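Local atomic coordinates of beta-d-glucoside glucohydrolase (Hypocrea jecorina, PDB entry 3ZZ1), a protein that probably hydrolyses terminal, non-reducing beta-D-glucosyl residues with release of beta-D-glucose, as a secreted family 3 beta-glucosidase of cellulose degradation. Residues G30-V35 and P269-A274; L57-G62 and Y232-W237; N238-T243 and S249-S254; V244-S249 and R265-A270. One frame throughout, in Å; residues are numbered along the deposited sequence.

Interaction 1: G30-V35 and P269-A274; sequences GIVSGV and PALTNA
Val32 and Leu271 meet by one methyl each, and this pair carries nearly the whole contact. Val32 sits in the last turn of helix 25-32. Leu271 sits in the first turn of helix 269-276, a helix of the family 3 N-terminal domain, which has the TIM-barrel fold. The two side chains cross at about a right angle.

Leu271 can be followed outward. Its CB lies against Trp267 CB, at the base of the indole that precedes the helix. CG is a branch point, and both of its methyls border the tryptophan. CD1 lies near the indole nitrogen, Trp267 NE1. CD2 lies by Trp267 CD2, and on its other flank Leu271 CD2 reaches Val32 CG2 at 3.5 Å, closer than carbons usually pack. The same Leu271 CD2 stands 4.4 Å from Ser33 OG, a loose contact. On the valine, chi1 of -50° puts CG2 between the backbone N and the carbonyl carbon. CG2 is thereby the branch presented to the leucine.

Ser33 leaves the helical conformation and starts the loop. Its hydroxyl is engaged by Val29 O and by the N-H of Gly268, the N-cap residue of helix 269-276. Helix 282-298 packs on Val32 through Met288, Val289 and Ile292.

No hydrogen bond or charge pair joins the two segments. The interface is small, 74 Å² over both sides, and buried. Its chemistry is therefore that of dispersion and exclusion of water, and its fit depends on how closely two methyl groups can stand.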
# COMPACT_ATOMS: atom_id res chain seq x y z
N GLY A 30 -29.88 -5.84 -11.73
CA GLY A 30 -29.41 -4.47 -11.90
C GLY A 30 -28.43 -4.04 -10.81
O GLY A 30 -27.52 -3.24 -11.07
N ILE A 31 -28.62 -4.56 -9.60
CA ILE A 31 -27.75 -4.26 -8.46
C ILE A 31 -26.36 -4.89 -8.60
O ILE A 31 -25.35 -4.28 -8.20
CB ILE A 31 -28.43 -4.67 -7.11
CG1 ILE A 31 -29.66 -3.78 -6.85
CG2 ILE A 31 -27.45 -4.58 -5.94
CD1 ILE A 31 -30.48 -4.16 -5.63
N VAL A 32 -26.30 -6.08 -9.18
CA VAL A 32 -25.05 -6.84 -9.27
C VAL A 32 -24.31 -6.65 -10.60
O VAL A 32 -23.15 -7.07 -10.73
CB VAL A 32 -25.27 -8.35 -9.00
CG1 VAL A 32 -26.06 -8.56 -7.72
CG2 VAL A 32 -25.97 -9.02 -10.17
N SER A 33 -24.97 -6.04 -11.58
CA SER A 33 -24.41 -5.91 -12.93
C SER A 33 -24.06 -4.46 -13.26
O SER A 33 -24.94 -3.59 -13.26
CB SER A 33 -25.38 -6.46 -13.98
OG SER A 33 -25.89 -7.73 -13.60
N GLY A 34 -22.78 -4.22 -13.54
CA GLY A 34 -22.33 -2.92 -14.03
C GLY A 34 -22.96 -2.56 -15.37
O GLY A 34 -23.19 -3.43 -16.21
N VAL A 35 -23.25 -1.27 -15.55
CA VAL A 35 -23.98 -0.80 -16.74
C VAL A 35 -23.16 -0.90 -18.04
O VAL A 35 -23.73 -0.87 -19.14
CB VAL A 35 -24.55 0.63 -16.56
CG1 VAL A 35 -25.67 0.63 -15.53
CG2 VAL A 35 -23.45 1.62 -16.17
N PRO A 269 -28.39 -9.15 -18.81
CA PRO A 269 -29.34 -10.07 -19.44
C PRO A 269 -28.88 -11.53 -19.40
O PRO A 269 -29.71 -12.42 -19.23
CB PRO A 269 -29.43 -9.56 -20.88
CG PRO A 269 -29.01 -8.12 -20.81
CD PRO A 269 -27.94 -8.10 -19.75
N ALA A 270 -27.58 -11.76 -19.55
CA ALA A 270 -27.02 -13.11 -19.49
C ALA A 270 -27.18 -13.74 -18.10
O ALA A 270 -27.42 -14.95 -18.00
CB ALA A 270 -25.57 -13.12 -19.93
N LEU A 271 -27.07 -12.94 -17.04
CA LEU A 271 -27.32 -13.43 -15.69
C LEU A 271 -28.81 -13.74 -15.49
O LEU A 271 -29.16 -14.78 -14.93
CB LEU A 271 -26.83 -12.44 -14.62
CG LEU A 271 -27.00 -12.89 -13.15
CD1 LEU A 271 -26.24 -14.18 -12.84
CD2 LEU A 271 -26.58 -11.79 -12.19
N THR A 272 -29.66 -12.83 -15.95
CA THR A 272 -31.11 -13.08 -15.99
C THR A 272 -31.40 -14.42 -16.68
O THR A 272 -32.15 -15.23 -16.16
CB THR A 272 -31.87 -11.91 -16.68
OG1 THR A 272 -31.77 -10.74 -15.86
CG2 THR A 272 -33.35 -12.24 -16.89
N ASN A 273 -30.76 -14.64 -17.84
CA ASN A 273 -30.90 -15.88 -18.59
C ASN A 273 -30.37 -17.11 -17.85
O ASN A 273 -30.97 -18.19 -17.92
CB ASN A 273 -30.23 -15.77 -19.96
CG ASN A 273 -30.97 -14.81 -20.90
OD1 ASN A 273 -32.12 -14.45 -20.66
ND2 ASN A 273 -30.29 -14.39 -21.96
N ALA A 274 -29.25 -16.95 -17.14
CA ALA A 274 -28.65 -18.05 -16.37
C ALA A 274 -29.49 -18.46 -15.16
O ALA A 274 -29.51 -19.63 -14.79
CB ALA A 274 -27.23 -17.68 -15.94

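Interaction 2: L57-G62 and Y232-W237; sequences LCLQDG and YVMTDW
Leu59 turns its CG away from its own carbonyl carbon (chi1 -60°), while the Met234 chain bends at its thioether (chi3 72°). These torsions bring the two side chains together tip to tip. Leu59 CD2 lies 3.6 Å from Met234 CE. It also touches the sulfur, with Leu59 CD2 3.8 Å from Met234 SD.

A second meeting runs beside the first. Leu57 and Tyr232 approach from opposite directions, and Leu57 CD2 comes within 3.8 Å of Tyr232 OH. That hydroxyl has its polar partner in Gln154 OE1, on strand 154-160.

The strands do not pair with each other. In the sheet order, strands 108-109, 154-160 and 199-202 stand between 58-60 and 232-235. The nearest CA atoms, those of Leu59 and Met234, are 10.7 Å apart. Side chains thus bridge the inside of a curved sheet, as in the interior of the TIM-barrel fold to which this domain belongs. Val108 touches Leu57, Leu59 and Tyr232, and Thr156 lies against Met234.

Past the end of strand 232-235 the chain is held locally. Trp237 N donates to Asp236 OD1 at 2.7 Å, meeting the carboxylate on its anti side, 18° out of plane.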
# COMPACT_ATOMS: atom_id res chain seq x y z
N LEU A 57 -25.20 2.81 -7.80
CA LEU A 57 -23.98 2.81 -6.99
C LEU A 57 -22.82 3.37 -7.81
O LEU A 57 -22.62 2.97 -8.95
CB LEU A 57 -23.65 1.40 -6.48
CG LEU A 57 -22.65 1.31 -5.32
CD1 LEU A 57 -23.30 1.69 -3.99
CD2 LEU A 57 -22.06 -0.08 -5.24
N CYS A 58 -22.10 4.33 -7.23
CA CYS A 58 -21.03 5.02 -7.95
C CYS A 58 -19.68 4.59 -7.41
O CYS A 58 -19.35 4.83 -6.24
CB CYS A 58 -21.22 6.53 -7.86
SG CYS A 58 -19.79 7.51 -8.41
N LEU A 59 -18.90 3.94 -8.27
CA LEU A 59 -17.59 3.41 -7.91
C LEU A 59 -16.49 4.19 -8.62
O LEU A 59 -16.57 4.40 -9.83
CB LEU A 59 -17.49 1.92 -8.25
CG LEU A 59 -18.50 0.98 -7.59
CD1 LEU A 59 -19.74 0.78 -8.46
CD2 LEU A 59 -17.84 -0.35 -7.29
N GLN A 60 -15.48 4.62 -7.86
CA GLN A 60 -14.39 5.42 -8.41
C GLN A 60 -13.04 5.00 -7.86
O GLN A 60 -12.91 4.64 -6.69
CB GLN A 60 -14.62 6.91 -8.10
CG GLN A 60 -13.89 7.89 -9.01
CD GLN A 60 -14.68 8.25 -10.27
OE1 GLN A 60 -14.27 9.11 -11.04
NE2 GLN A 60 -15.81 7.59 -10.46
N ASP A 61 -12.02 5.07 -8.72
CA ASP A 61 -10.63 4.97 -8.29
C ASP A 61 -10.27 6.23 -7.50
O ASP A 61 -10.93 7.25 -7.64
CB ASP A 61 -9.72 4.83 -9.52
CG ASP A 61 -9.78 3.45 -10.14
OD1 ASP A 61 -9.72 2.44 -9.39
OD2 ASP A 61 -9.87 3.36 -11.38
N GLY A 62 -9.26 6.16 -6.63
CA GLY A 62 -8.56 4.93 -6.27
C GLY A 62 -7.90 5.07 -4.91
O GLY A 62 -8.32 5.88 -4.08
N TYR A 232 -19.17 -7.73 -0.34
CA TYR A 232 -19.27 -8.21 -1.72
C TYR A 232 -17.96 -8.21 -2.50
O TYR A 232 -17.10 -7.35 -2.30
CB TYR A 232 -20.36 -7.44 -2.49
CG TYR A 232 -20.09 -5.96 -2.70
CD1 TYR A 232 -20.44 -5.03 -1.72
CD2 TYR A 232 -19.52 -5.49 -3.88
CE1 TYR A 232 -20.21 -3.67 -1.90
CE2 TYR A 232 -19.29 -4.12 -4.08
CZ TYR A 232 -19.64 -3.22 -3.08
OH TYR A 232 -19.41 -1.87 -3.26
N VAL A 233 -17.84 -9.18 -3.41
CA VAL A 233 -16.69 -9.30 -4.29
C VAL A 233 -17.03 -8.73 -5.66
O VAL A 233 -17.97 -9.18 -6.33
CB VAL A 233 -16.24 -10.77 -4.46
CG1 VAL A 233 -15.06 -10.87 -5.43
CG2 VAL A 233 -15.90 -11.41 -3.11
N MET A 234 -16.26 -7.72 -6.08
CA MET A 234 -16.36 -7.18 -7.42
C MET A 234 -15.15 -7.65 -8.22
O MET A 234 -14.12 -8.02 -7.65
CB MET A 234 -16.43 -5.65 -7.39
CG MET A 234 -15.09 -4.93 -7.20
SD MET A 234 -15.24 -3.13 -7.14
CE MET A 234 -16.01 -2.89 -5.54
N THR A 235 -15.29 -7.64 -9.54
CA THR A 235 -14.18 -7.98 -10.43
C THR A 235 -13.33 -6.74 -10.64
O THR A 235 -13.83 -5.62 -10.57
CB THR A 235 -14.68 -8.43 -11.83
OG1 THR A 235 -15.43 -7.37 -12.44
CG2 THR A 235 -15.55 -9.67 -11.74
N ASP A 236 -12.04 -6.95 -10.90
CA ASP A 236 -11.22 -5.91 -11.50
C ASP A 236 -11.83 -5.68 -12.89
O ASP A 236 -12.73 -6.41 -13.30
CB ASP A 236 -9.75 -6.33 -11.56
CG ASP A 236 -8.80 -5.14 -11.66
OD1 ASP A 236 -9.19 -4.07 -12.18
OD2 ASP A 236 -7.64 -5.27 -11.23
N TRP A 237 -11.37 -4.66 -13.61
CA TRP A 237 -12.10 -4.19 -14.79
C TRP A 237 -11.99 -5.14 -15.99
O TRP A 237 -10.94 -5.24 -16.63
CB TRP A 237 -11.73 -2.74 -15.13
CG TRP A 237 -12.74 -1.72 -14.62
CD1 TRP A 237 -13.30 -0.70 -15.34
CD2 TRP A 237 -13.33 -1.64 -13.31
NE1 TRP A 237 -14.18 0.01 -14.56
CE2 TRP A 237 -14.22 -0.54 -13.31
CE3 TRP A 237 -13.18 -2.39 -12.13
CZ2 TRP A 237 -14.96 -0.18 -12.18
CZ3 TRP A 237 -13.92 -2.02 -11.01
CH2 TRP A 237 -14.81 -0.93 -11.05

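Interaction 3: N238-T243 and S249-S254; sequences NAQHTT and SGLDMS
A buried side-chain hydrogen bond and an adjoining apolar touch join the two loops that flank helix 244-249. One loop leads from strand 232-235 into the helix, and the other leaves it. Gln240 supplies one side of both contacts. Ser254 OG donates to Gln240 OE1 over 2.6 Å, a short bond. The C=O...donor angle is 150°, and the hydroxyl is tilted 17° from the carbonyl plane. Ser254 CB follows its hydroxyl in, 3.3 Å from Gln240 OE1.

The other half of the amide faces Leu251. Leu251 CD2 lies 3.5 Å from Gln240 NE2 and 3.8 Å from Gln240 CD. The glutamine chain is extended beyond CG (chi2 179°), which carries its amide across to the second loop. Both ends of that amide are used, since NE2 bonds to Ser246 OG in the helix. With a leucine in place of Gln240, Ser254 OG would probably lose this acceptor and Ser246 OG its amide partner, leaving buried polar groups poorly matched.

Ser254 also has backbone bonds to Val32 and Gly34, so the glutamine is tied to a loop that is itself held. Between helix and loop stands Gly250, with positive phi and two bonds back into the last turn. A side chain there would jam against the preceding carbonyl O. This is a Schellman motif, and it turns the chain from the helix toward Leu251.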
# COMPACT_ATOMS: atom_id res chain seq x y z
N ASN A 238 -13.10 -5.83 -16.27
CA ASN A 238 -13.17 -6.92 -17.27
C ASN A 238 -12.31 -8.13 -16.87
O ASN A 238 -11.71 -8.79 -17.72
CB ASN A 238 -12.84 -6.42 -18.69
CG ASN A 238 -13.32 -7.39 -19.78
OD1 ASN A 238 -14.48 -7.80 -19.80
ND2 ASN A 238 -12.42 -7.75 -20.70
N ALA A 239 -12.27 -8.42 -15.57
CA ALA A 239 -11.57 -9.59 -15.04
C ALA A 239 -12.50 -10.82 -14.91
O ALA A 239 -12.08 -11.87 -14.41
CB ALA A 239 -10.92 -9.26 -13.70
N GLN A 240 -13.74 -10.68 -15.37
CA GLN A 240 -14.71 -11.78 -15.38
C GLN A 240 -14.61 -12.57 -16.68
O GLN A 240 -14.43 -11.98 -17.75
CB GLN A 240 -16.13 -11.23 -15.20
CG GLN A 240 -17.21 -12.28 -14.95
CD GLN A 240 -18.58 -11.66 -14.75
OE1 GLN A 240 -18.81 -10.51 -15.14
NE2 GLN A 240 -19.50 -12.41 -14.15
N HIS A 241 -14.73 -13.89 -16.60
CA HIS A 241 -14.59 -14.75 -17.78
C HIS A 241 -15.83 -15.60 -18.12
O HIS A 241 -16.06 -15.91 -19.29
CB HIS A 241 -13.32 -15.61 -17.69
CG HIS A 241 -12.06 -14.80 -17.71
ND1 HIS A 241 -11.35 -14.56 -18.86
CD2 HIS A 241 -11.40 -14.17 -16.71
CE1 HIS A 241 -10.30 -13.81 -18.58
NE2 HIS A 241 -10.30 -13.56 -17.28
N THR A 242 -16.61 -15.96 -17.10
CA THR A 242 -17.86 -16.71 -17.33
C THR A 242 -19.07 -16.05 -16.69
O THR A 242 -18.95 -15.29 -15.73
CB THR A 242 -17.79 -18.14 -16.76
OG1 THR A 242 -17.58 -18.08 -15.34
CG2 THR A 242 -16.70 -18.98 -17.44
N THR A 243 -20.25 -16.38 -17.21
CA THR A 243 -21.51 -16.00 -16.59
C THR A 243 -21.78 -16.84 -15.35
O THR A 243 -21.92 -16.31 -14.24
CB THR A 243 -22.68 -16.13 -17.59
OG1 THR A 243 -22.47 -15.23 -18.68
CG2 THR A 243 -24.03 -15.82 -16.92
N SER A 249 -19.13 -19.42 -7.95
CA SER A 249 -17.89 -19.46 -7.16
C SER A 249 -17.89 -18.45 -6.01
O SER A 249 -17.09 -18.57 -5.08
CB SER A 249 -16.67 -19.25 -8.05
OG SER A 249 -16.47 -20.37 -8.88
N GLY A 250 -18.78 -17.46 -6.08
CA GLY A 250 -18.87 -16.43 -5.05
C GLY A 250 -18.66 -15.00 -5.51
O GLY A 250 -18.55 -14.09 -4.68
N LEU A 251 -18.60 -14.77 -6.83
CA LEU A 251 -18.59 -13.41 -7.37
C LEU A 251 -19.94 -12.72 -7.13
O LEU A 251 -20.99 -13.34 -7.28
CB LEU A 251 -18.26 -13.40 -8.86
CG LEU A 251 -18.13 -12.03 -9.53
CD1 LEU A 251 -17.04 -11.20 -8.86
CD2 LEU A 251 -17.86 -12.18 -11.01
N ASP A 252 -19.89 -11.44 -6.76
CA ASP A 252 -21.08 -10.68 -6.39
C ASP A 252 -21.38 -9.51 -7.32
O ASP A 252 -22.53 -9.07 -7.41
CB ASP A 252 -20.95 -10.15 -4.96
CG ASP A 252 -20.79 -11.25 -3.94
OD1 ASP A 252 -21.59 -12.20 -3.96
OD2 ASP A 252 -19.86 -11.16 -3.10
N MET A 253 -20.36 -9.00 -8.01
CA MET A 253 -20.51 -7.79 -8.82
C MET A 253 -19.64 -7.79 -10.07
O MET A 253 -18.43 -7.97 -10.00
CB MET A 253 -20.25 -6.54 -7.97
CG MET A 253 -20.73 -5.24 -8.63
SD MET A 253 -20.39 -3.74 -7.69
CE MET A 253 -21.74 -3.76 -6.51
N SER A 254 -20.29 -7.59 -11.21
CA SER A 254 -19.64 -7.57 -12.51
C SER A 254 -19.24 -6.14 -12.89
O SER A 254 -20.10 -5.34 -13.26
CB SER A 254 -20.58 -8.16 -13.56
OG SER A 254 -19.96 -8.21 -14.82

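Interaction 4: V244-S249 and R265-A270; sequences VQSANS and RLWGPA
Trp267 points an edge of its indole at helix 244-249, and Ala247 is what it meets. Ala247 CA lies near the ring plane, 3.7 Å from Trp267 CZ2, and Ala247 N is in plane with the ring. The methyl adds to this, with Ala247 CB 3.8 Å from Trp267 CZ2. The helix backbone itself therefore borders the ring edge.

Ser246 approaches obliquely. Ser246 OG is 3.7 Å from Trp267 NE1, and no hydrogen bond joins them. Both polar groups have other partners. Trp267 NE1 bonds to Thr243 O, while Ser246 OG bonds to Thr242 O and to Gln240 NE2. The chi2 of 3° sets how the indole is turned about its CB-CG bond, and the bond to Thr243 O is likely to help hold that rotation. Replacing Trp267 by alanine is likely to open a gap beside Ala247 and leave Thr243 O without its indole N-H.

Leu251 O also lies close to the ring, at Trp267 CH2. Directly after the tryptophan, Gly268 is the N-cap of helix 269-276. Met288 of helix 282-298 touches both Ala247 and Trp267, and Arg284 of that helix bonds to Ala247 O. The indole thus lies between helices 244-249 and 282-298, just ahead of helix 269-276 in the chain and beside the C-terminal end of strand 232-235.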
# COMPACT_ATOMS: atom_id res chain seq x y z
N VAL A 244 -21.82 -18.16 -15.54
CA VAL A 244 -22.30 -19.10 -14.53
C VAL A 244 -21.28 -19.47 -13.44
O VAL A 244 -21.59 -19.38 -12.26
CB VAL A 244 -22.87 -20.38 -15.20
CG1 VAL A 244 -23.20 -21.45 -14.17
CG2 VAL A 244 -24.10 -20.03 -16.03
N GLN A 245 -20.07 -19.88 -13.84
CA GLN A 245 -19.04 -20.29 -12.87
C GLN A 245 -18.65 -19.16 -11.91
O GLN A 245 -18.50 -19.39 -10.70
CB GLN A 245 -17.79 -20.86 -13.57
CG GLN A 245 -16.80 -21.49 -12.57
CD GLN A 245 -15.49 -21.92 -13.20
OE1 GLN A 245 -15.46 -22.62 -14.22
NE2 GLN A 245 -14.38 -21.53 -12.57
N SER A 246 -18.47 -17.95 -12.45
CA SER A 246 -18.11 -16.79 -11.62
C SER A 246 -19.18 -16.58 -10.54
O SER A 246 -18.86 -16.54 -9.34
CB SER A 246 -17.91 -15.54 -12.47
OG SER A 246 -19.12 -15.08 -13.06
N ALA A 247 -20.44 -16.51 -10.96
CA ALA A 247 -21.58 -16.40 -10.05
C ALA A 247 -21.55 -17.48 -8.95
O ALA A 247 -21.61 -17.16 -7.76
CB ALA A 247 -22.90 -16.46 -10.83
N ASN A 248 -21.44 -18.75 -9.35
CA ASN A 248 -21.48 -19.87 -8.40
C ASN A 248 -20.24 -20.02 -7.52
O ASN A 248 -20.28 -20.66 -6.47
CB ASN A 248 -21.81 -21.18 -9.12
CG ASN A 248 -23.20 -21.18 -9.75
OD1 ASN A 248 -23.43 -21.82 -10.78
ND2 ASN A 248 -24.13 -20.44 -9.14
N SER A 249 -19.13 -19.42 -7.95
CA SER A 249 -17.89 -19.46 -7.16
C SER A 249 -17.89 -18.45 -6.01
O SER A 249 -17.09 -18.57 -5.08
CB SER A 249 -16.67 -19.25 -8.05
OG SER A 249 -16.47 -20.37 -8.88
N ARG A 265 -20.47 -8.85 -22.03
CA ARG A 265 -21.47 -8.57 -21.00
C ARG A 265 -21.97 -9.90 -20.43
O ARG A 265 -22.97 -10.45 -20.89
CB ARG A 265 -22.63 -7.72 -21.55
CG ARG A 265 -23.53 -7.14 -20.44
CD ARG A 265 -24.74 -6.37 -20.99
NE ARG A 265 -24.36 -5.12 -21.66
CZ ARG A 265 -24.17 -3.96 -21.04
NH1 ARG A 265 -24.30 -3.85 -19.73
NH2 ARG A 265 -23.83 -2.89 -21.75
N LEU A 266 -21.24 -10.40 -19.43
CA LEU A 266 -21.46 -11.75 -18.91
C LEU A 266 -22.61 -11.86 -17.92
O LEU A 266 -23.21 -12.92 -17.79
CB LEU A 266 -20.17 -12.30 -18.29
CG LEU A 266 -19.06 -12.61 -19.29
CD1 LEU A 266 -17.72 -12.70 -18.58
CD2 LEU A 266 -19.36 -13.89 -20.09
N TRP A 267 -22.89 -10.77 -17.22
CA TRP A 267 -24.08 -10.70 -16.39
C TRP A 267 -25.13 -9.84 -17.09
O TRP A 267 -25.26 -9.91 -18.32
CB TRP A 267 -23.73 -10.26 -14.97
CG TRP A 267 -23.14 -11.39 -14.14
CD1 TRP A 267 -22.87 -12.66 -14.56
CD2 TRP A 267 -22.74 -11.33 -12.76
NE1 TRP A 267 -22.34 -13.40 -13.53
CE2 TRP A 267 -22.25 -12.61 -12.41
CE3 TRP A 267 -22.76 -10.32 -11.79
CZ2 TRP A 267 -21.76 -12.90 -11.14
CZ3 TRP A 267 -22.28 -10.62 -10.51
CH2 TRP A 267 -21.79 -11.90 -10.20
N GLY A 268 -25.89 -9.05 -16.35
CA GLY A 268 -27.02 -8.33 -16.94
C GLY A 268 -28.01 -9.33 -17.53
O GLY A 268 -28.41 -10.27 -16.84
N PRO A 269 -28.39 -9.15 -18.81
CA PRO A 269 -29.34 -10.07 -19.44
C PRO A 269 -28.88 -11.53 -19.40
O PRO A 269 -29.71 -12.42 -19.23
CB PRO A 269 -29.43 -9.56 -20.88
CG PRO A 269 -29.01 -8.12 -20.81
CD PRO A 269 -27.94 -8.10 -19.75
N ALA A 270 -27.58 -11.76 -19.55
CA ALA A 270 -27.02 -13.11 -19.49
C ALA A 270 -27.18 -13.74 -18.10
O ALA A 270 -27.42 -14.95 -18.00
CB ALA A 270 -25.57 -13.12 -19.93

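From the N terminus, helix 25-32 and the loop after it open interaction 1, which closes only at 269-274. The large loop so formed contains interaction 2, which joins strands 58-60 and 232-235 and closes first. Interaction 3 follows it in series and lies in the same large loop. Interactions 3 and 4 cross, because their segments alternate along the chain and both include Ser249. Interactions 1 and 4 end on the same helix, 269-276, and share Pro269 and Ala270. Interactions 1, 3 and 4 touch one another. Interaction 2 touches interaction 3 alone, where Val233 and Thr235 bond to Asp252 and Met253. Together they link the barrel interior to its outer helices.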